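Side-chain contact in NEQ011 (Nanoarchaeum equitans Kin4-M, PDB 6GQ8), which binds iron and probably reduces superoxide, as a member of the desulfoferrodoxin family: residues Ile16-Gly20 with Glu21-Ile25. Sequence-based numbering, arbitrary orientation.
Sequences IEKEG and ELYKI
E21 follows G20 in the two-residue loop of a beta hairpin, where a type II' turn from E19 to L22 joins strands 12-19 and 22-29. G20 takes a positive phi of 64°, a backbone setting that glycine adopts readily. The carboxylate of E21 leaves the turn for a salt bridge with K84 on strand 74-84. L22 closes the turn: its carbonyl receives E19 N at 2.7 Å, while L22 N returns a bond to E19 O from above that carbonyl's plane. On the face shared with I16 and K18, the Y23 ring carries the packing. K18 CG lies anti to the backbone N (chi1 -171°), and the bend at chi2 brings K18 CD over one ring face, 3.6 Å from the Y23 ring centroid, as a CH-pi contact. K18 NZ, 5.0 Å from the Y23 centroid, adds at most a weak cation-pi attraction. I16 CG2 reaches the same ring separately, obliquely, 3.6 Å from Y23 CD1. An alanine in place of Y23 would probably leave the K18 methylenes without the ring face they lie over and I16 CG2 without this neighbour. On the other face K24, paired with E17 by two backbone bonds, extends its chain so that K24 CD lies 3.5 Å from E19 OE1. K24 NZ stays 4.2 Å from E19 OE1 and 4.4 Å from E17 OE1, too far for salt bridges. This end of the hairpin, remote from the iron, is thus joined across its two strands chiefly by backbone bonds and K18-Y23-I16 packing, with the two glutamates probably giving the K24 ammonium diffuse electrostatic support.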
loop_
_atom_site.group_PDB
_atom_site.type_symbol
_atom_site.label_atom_id
_atom_site.label_comp_id
_atom_site.label_asym_id
_atom_site.label_seq_id
_atom_site.Cartn_x
_atom_site.Cartn_y
_atom_site.Cartn_z
ATOM N N ILE A 16 21.653 -3.678 8.317
ATOM C CA ILE A 16 21.237 -3.004 9.541
ATOM C C ILE A 16 22.380 -2.135 10.044
ATOM O O ILE A 16 23.513 -2.611 10.176
ATOM C CB ILE A 16 20.813 -4.011 10.627
ATOM C CG1 ILE A 16 19.691 -4.917 10.115
ATOM C CG2 ILE A 16 20.375 -3.285 11.891
ATOM C CD1 ILE A 16 19.414 -6.108 11.010
ATOM N N GLU A 17 22.088 -0.863 10.312
ATOM C CA GLU A 17 23.021 0.038 10.980
ATOM C C GLU A 17 22.296 0.736 12.117
ATOM O O GLU A 17 21.210 1.289 11.920
ATOM C CB GLU A 17 23.628 1.077 10.030
ATOM C CG GLU A 17 24.323 0.499 8.810
ATOM C CD GLU A 17 25.029 1.562 7.986
ATOM O OE1 GLU A 17 25.122 2.718 8.453
ATOM O OE2 GLU A 17 25.508 1.238 6.879
ATOM N N LYS A 18 22.903 0.721 13.300
ATOM C CA LYS A 18 22.324 1.345 14.482
ATOM C C LYS A 18 22.765 2.801 14.535
ATOM O O LYS A 18 23.964 3.092 14.610
ATOM C CB LYS A 18 22.757 0.600 15.744
ATOM C CG LYS A 18 22.046 1.020 17.022
ATOM C CD LYS A 18 20.578 0.629 17.002
ATOM C CE LYS A 18 19.861 1.100 18.258
ATOM N NZ LYS A 18 20.570 0.653 19.489
ATOM N N GLU A 19 21.797 3.712 14.481
ATOM C CA GLU A 19 22.048 5.152 14.527
ATOM C C GLU A 19 21.269 5.743 15.697
ATOM O O GLU A 19 20.085 6.070 15.562
ATOM C CB GLU A 19 21.664 5.810 13.204
ATOM C CG GLU A 19 22.514 5.353 12.031
ATOM C CD GLU A 19 22.195 6.093 10.747
ATOM O OE1 GLU A 19 23.099 6.207 9.891
ATOM O OE2 GLU A 19 21.050 6.576 10.603
ATOM N N GLY A 20 21.935 5.888 16.838
ATOM C CA GLY A 20 21.256 6.395 18.019
ATOM C C GLY A 20 20.160 5.448 18.461
ATOM O O GLY A 20 20.385 4.250 18.669
ATOM N N GLU A 21 18.946 5.982 18.594
ATOM C CA GLU A 21 17.793 5.164 18.944
ATOM C C GLU A 21 17.264 4.366 17.765
ATOM O O GLU A 21 16.480 3.434 17.969
ATOM C CB GLU A 21 16.650 6.043 19.454
ATOM C CG GLU A 21 16.892 6.770 20.752
ATOM C CD GLU A 21 15.699 7.622 21.134
ATOM O OE1 GLU A 21 15.900 8.733 21.665
ATOM O OE2 GLU A 21 14.557 7.193 20.867
ATOM N N LEU A 22 17.685 4.699 16.551
ATOM C CA LEU A 22 17.081 4.181 15.334
ATOM C C LEU A 22 17.923 3.068 14.726
ATOM O O LEU A 22 19.156 3.134 14.729
ATOM C CB LEU A 22 16.912 5.308 14.315
ATOM C CG LEU A 22 15.860 6.364 14.653
ATOM C CD1 LEU A 22 15.711 7.371 13.525
ATOM C CD2 LEU A 22 14.538 5.701 14.969
ATOM N N TYR A 23 17.249 2.043 14.214
ATOM C CA TYR A 23 17.874 1.094 13.304
ATOM C C TYR A 23 17.685 1.613 11.885
ATOM O O TYR A 23 16.552 1.854 11.454
ATOM C CB TYR A 23 17.277 -0.306 13.445
ATOM C CG TYR A 23 17.691 -1.050 14.696
ATOM C CD1 TYR A 23 18.916 -1.705 14.764
ATOM C CD2 TYR A 23 16.852 -1.115 15.802
ATOM C CE1 TYR A 23 19.299 -2.393 15.904
ATOM C CE2 TYR A 23 17.227 -1.800 16.944
ATOM C CZ TYR A 23 18.451 -2.435 16.991
ATOM O OH TYR A 23 18.824 -3.118 18.129
ATOM N N LYS A 24 18.789 1.788 11.165
ATOM C CA LYS A 24 18.745 2.173 9.760
ATOM C C LYS A 24 18.792 0.892 8.938
ATOM O O LYS A 24 19.819 0.206 8.902
ATOM C CB LYS A 24 19.900 3.108 9.413
ATOM C CG LYS A 24 19.990 3.475 7.942
ATOM C CD LYS A 24 21.271 4.241 7.641
ATOM C CE LYS A 24 21.376 4.591 6.165
ATOM N NZ LYS A 24 22.665 5.259 5.844
ATOM N N ILE A 25 17.684 0.573 8.280
ATOM C CA ILE A 25 17.477 -0.734 7.674
ATOM C C ILE A 25 17.383 -0.537 6.168
ATOM O O ILE A 25 16.423 0.065 5.669
ATOM C CB ILE A 25 16.219 -1.421 8.224
ATOM C CG1 ILE A 25 16.317 -1.558 9.747
ATOM C CG2 ILE A 25 16.039 -2.789 7.591
ATOM C CD1 ILE A 25 14.989 -1.838 10.424
#